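Local structure of migration inhibitory factor (Trichinella spiralis, 1HFO) at residues H75-F80 with M94-F98. The protein is a parasite member of the macrophage migration inhibitory factor family, a small alpha/beta protein that assembles as a trimer. Sequence-based numbering, arbitrary orientation.
Sequences HSAKLF and MYIHF
Helix segment 75-80, whose His-75, Ser-76, Leu-79 and Phe-80 meet the face of strand 94-98 bearing Met-94, Ile-96 and Phe-98, has its N-to-C direction 136° from the strand's, nearer antiparallel than parallel, the segment axes 10.2 Å apart at closest approach. The Phe-80 ring and the Met-94 side chain pass alongside in opposite directions, Phe-80 CE2 lying 3.5 Å from Met-94 CB; the carbonyl O of Met-94 lies in the ring plane at the edge, 3.2 Å from both CE2 and CZ of Phe-80. Met-94 bends at its last torsion (chi3 -71°), bringing CE to 3.7 Å from CD2 of Phe-80; SD stands oblique to the ring, a Met-aromatic contact. Ile-96 CG1 comes within 3.8 Å of Phe-80 CE1, while its CG2 lies over one face of the Phe-98 ring, offset toward the rim. Leu-79 CD2 meets that ring's edge at CE1 (3.7 Å), and His-75 CB lies 3.8 Å from the same CE1. Polar ends hydrogen-bond elsewhere, His-75 NE2 to Gly-66 O and Ser-76 OG to Thr-111 O of the second subunit. The pair belongs to the beta-alpha-beta unit 57-63, 69-87, 94-100; Tyr-95 and Ile-96 pair in an antiparallel ladder with a strand of that subunit, continuing the sheet across the interface. With no hydrogen bond between the segments, cohesion is almost wholly apolar; the buried Met-94 O finds no hydrogen-bond partner, a cost the positively polarised Phe-80 edge probably offsets in part.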
ATOM      1  N   HIS A  75     -17.516   6.761   9.374  1.00 25.47           N
ATOM      2  CA  HIS A  75     -16.086   6.989   9.226  1.00 24.11           C
ATOM      3  C   HIS A  75     -15.815   7.741   7.934  1.00 19.41           C
ATOM      4  O   HIS A  75     -15.031   8.691   7.903  1.00 23.12           O
ATOM      5  CB  HIS A  75     -15.310   5.664   9.156  1.00 21.61           C
ATOM      6  CG  HIS A  75     -15.294   4.895  10.440  1.00 21.37           C
ATOM      7  ND1 HIS A  75     -15.468   5.491  11.669  1.00 26.35           N
ATOM      8  CD2 HIS A  75     -15.071   3.583  10.686  1.00 20.68           C
ATOM      9  CE1 HIS A  75     -15.351   4.580  12.619  1.00 22.40           C
ATOM     10  NE2 HIS A  75     -15.109   3.415  12.049  1.00 25.43           N
ATOM     11  N   SER A  76     -16.450   7.283   6.855  1.00 20.87           N
ATOM     12  CA  SER A  76     -16.260   7.867   5.530  1.00 19.87           C
ATOM     13  C   SER A  76     -16.687   9.324   5.381  1.00 21.97           C
ATOM     14  O   SER A  76     -15.997  10.128   4.740  1.00 23.37           O
ATOM     15  CB  SER A  76     -17.006   7.039   4.474  1.00 21.04           C
ATOM     16  OG  SER A  76     -16.685   7.513   3.177  1.00 25.54           O
ATOM     17  N   ALA A  77     -17.842   9.650   5.942  1.00 25.41           N
ATOM     18  CA  ALA A  77     -18.359  11.005   5.859  1.00 26.94           C
ATOM     19  C   ALA A  77     -17.332  11.949   6.479  1.00 25.36           C
ATOM     20  O   ALA A  77     -16.925  12.934   5.865  1.00 26.65           O
ATOM     21  CB  ALA A  77     -19.677  11.095   6.598  1.00 28.56           C
ATOM     22  N   LYS A  78     -16.896  11.617   7.688  1.00 25.36           N
ATOM     23  CA  LYS A  78     -15.931  12.444   8.414  1.00 24.68           C
ATOM     24  C   LYS A  78     -14.562  12.558   7.741  1.00 25.02           C
ATOM     25  O   LYS A  78     -13.989  13.654   7.641  1.00 21.47           O
ATOM     26  CB  LYS A  78     -15.768  11.896   9.828  1.00 26.15           C
ATOM     27  CG  LYS A  78     -17.039  11.950  10.660  1.00 29.64           C
ATOM     28  CD  LYS A  78     -16.746  11.609  12.102  1.00 31.31           C
ATOM     29  CE  LYS A  78     -17.937  10.948  12.777  1.00 32.94           C
ATOM     30  NZ  LYS A  78     -19.172  11.766  12.666  1.00 33.88           N
ATOM     31  N   LEU A  79     -14.022  11.420   7.301  1.00 24.55           N
ATOM     32  CA  LEU A  79     -12.724  11.416   6.651  1.00 22.59           C
ATOM     33  C   LEU A  79     -12.744  12.175   5.330  1.00 18.76           C
ATOM     34  O   LEU A  79     -11.803  12.896   5.011  1.00 20.40           O
ATOM     35  CB  LEU A  79     -12.244   9.970   6.413  1.00 22.61           C
ATOM     36  CG  LEU A  79     -11.549   9.244   7.568  1.00 30.75           C
ATOM     37  CD1 LEU A  79     -12.407   9.312   8.810  1.00 34.36           C
ATOM     38  CD2 LEU A  79     -11.268   7.789   7.181  1.00 29.65           C
ATOM     39  N   PHE A  80     -13.799  12.004   4.543  1.00 20.74           N
ATOM     40  CA  PHE A  80     -13.865  12.702   3.271  1.00 21.17           C
ATOM     41  C   PHE A  80     -14.018  14.205   3.444  1.00 21.46           C
ATOM     42  O   PHE A  80     -13.414  14.981   2.705  1.00 22.42           O
ATOM     43  CB  PHE A  80     -14.996  12.155   2.418  1.00 21.61           C
ATOM     44  CG  PHE A  80     -14.598  10.964   1.603  1.00 20.07           C
ATOM     45  CD1 PHE A  80     -14.448   9.715   2.195  1.00 21.83           C
ATOM     46  CD2 PHE A  80     -14.344  11.097   0.246  1.00 21.57           C
ATOM     47  CE1 PHE A  80     -14.043   8.599   1.430  1.00 22.89           C
ATOM     48  CE2 PHE A  80     -13.944  10.002  -0.523  1.00 23.51           C
ATOM     49  CZ  PHE A  80     -13.794   8.746   0.082  1.00 21.29           C
ATOM     50  N   MET A  94     -11.907  10.355  -4.580  1.00 23.75           N
ATOM     51  CA  MET A  94     -11.137   9.706  -3.515  1.00 24.09           C
ATOM     52  C   MET A  94     -11.761   8.390  -3.077  1.00 20.76           C
ATOM     53  O   MET A  94     -12.979   8.260  -2.967  1.00 19.73           O
ATOM     54  CB  MET A  94     -11.026  10.614  -2.287  1.00 25.20           C
ATOM     55  CG  MET A  94     -10.183  11.840  -2.491  1.00 22.37           C
ATOM     56  SD  MET A  94      -9.949  12.698  -0.918  1.00 23.07           S
ATOM     57  CE  MET A  94     -11.556  13.361  -0.648  1.00 27.15           C
ATOM     58  N   TYR A  95     -10.904   7.400  -2.826  1.00 18.37           N
ATOM     59  CA  TYR A  95     -11.367   6.116  -2.336  1.00 18.43           C
ATOM     60  C   TYR A  95     -10.627   5.843  -1.041  1.00 17.58           C
ATOM     61  O   TYR A  95      -9.444   6.153  -0.935  1.00 19.79           O
ATOM     62  CB  TYR A  95     -10.997   4.977  -3.282  1.00 21.82           C
ATOM     63  CG  TYR A  95     -11.901   4.787  -4.463  1.00 22.53           C
ATOM     64  CD1 TYR A  95     -13.277   4.642  -4.299  1.00 24.98           C
ATOM     65  CD2 TYR A  95     -11.370   4.684  -5.742  1.00 23.64           C
ATOM     66  CE1 TYR A  95     -14.106   4.395  -5.405  1.00 30.25           C
ATOM     67  CE2 TYR A  95     -12.185   4.436  -6.848  1.00 24.62           C
ATOM     68  CZ  TYR A  95     -13.545   4.294  -6.672  1.00 25.72           C
ATOM     69  OH  TYR A  95     -14.343   4.051  -7.775  1.00 31.46           O
ATOM     70  N   ILE A  96     -11.324   5.252  -0.084  1.00 18.21           N
ATOM     71  CA  ILE A  96     -10.691   4.857   1.166  1.00 19.42           C
ATOM     72  C   ILE A  96     -11.092   3.413   1.472  1.00 21.84           C
ATOM     73  O   ILE A  96     -12.276   3.089   1.549  1.00 20.05           O
ATOM     74  CB  ILE A  96     -11.108   5.748   2.362  1.00 19.47           C
ATOM     75  CG1 ILE A  96     -10.639   7.187   2.128  1.00 24.24           C
ATOM     76  CG2 ILE A  96     -10.507   5.165   3.668  1.00 17.53           C
ATOM     77  CD1 ILE A  96      -9.164   7.337   1.779  1.00 29.68           C
ATOM     78  N   HIS A  97     -10.096   2.547   1.643  1.00 19.69           N
ATOM     79  CA  HIS A  97     -10.370   1.166   1.970  1.00 18.38           C
ATOM     80  C   HIS A  97     -10.280   1.008   3.478  1.00 16.65           C
ATOM     81  O   HIS A  97      -9.232   1.293   4.072  1.00 19.20           O
ATOM     82  CB  HIS A  97      -9.350   0.221   1.332  1.00 16.63           C
ATOM     83  CG  HIS A  97      -9.691  -1.227   1.521  1.00 18.68           C
ATOM     84  ND1 HIS A  97      -8.756  -2.235   1.435  1.00 22.60           N
ATOM     85  CD2 HIS A  97     -10.866  -1.830   1.823  1.00 20.87           C
ATOM     86  CE1 HIS A  97      -9.339  -3.396   1.673  1.00 19.36           C
ATOM     87  NE2 HIS A  97     -10.619  -3.180   1.913  1.00 26.97           N
ATOM     88  N   PHE A  98     -11.373   0.565   4.082  1.00 17.02           N
ATOM     89  CA  PHE A  98     -11.441   0.362   5.524  1.00 20.22           C
ATOM     90  C   PHE A  98     -11.097  -1.089   5.852  1.00 20.43           C
ATOM     91  O   PHE A  98     -11.712  -2.033   5.333  1.00 19.95           O
ATOM     92  CB  PHE A  98     -12.842   0.724   6.034  1.00 21.85           C
ATOM     93  CG  PHE A  98     -13.201   2.175   5.831  1.00 23.47           C
ATOM     94  CD1 PHE A  98     -12.615   3.169   6.616  1.00 26.18           C
ATOM     95  CD2 PHE A  98     -14.114   2.553   4.840  1.00 25.49           C
ATOM     96  CE1 PHE A  98     -12.922   4.518   6.422  1.00 26.30           C
ATOM     97  CE2 PHE A  98     -14.432   3.901   4.636  1.00 29.38           C
ATOM     98  CZ  PHE A  98     -13.837   4.889   5.426  1.00 23.71           C
TER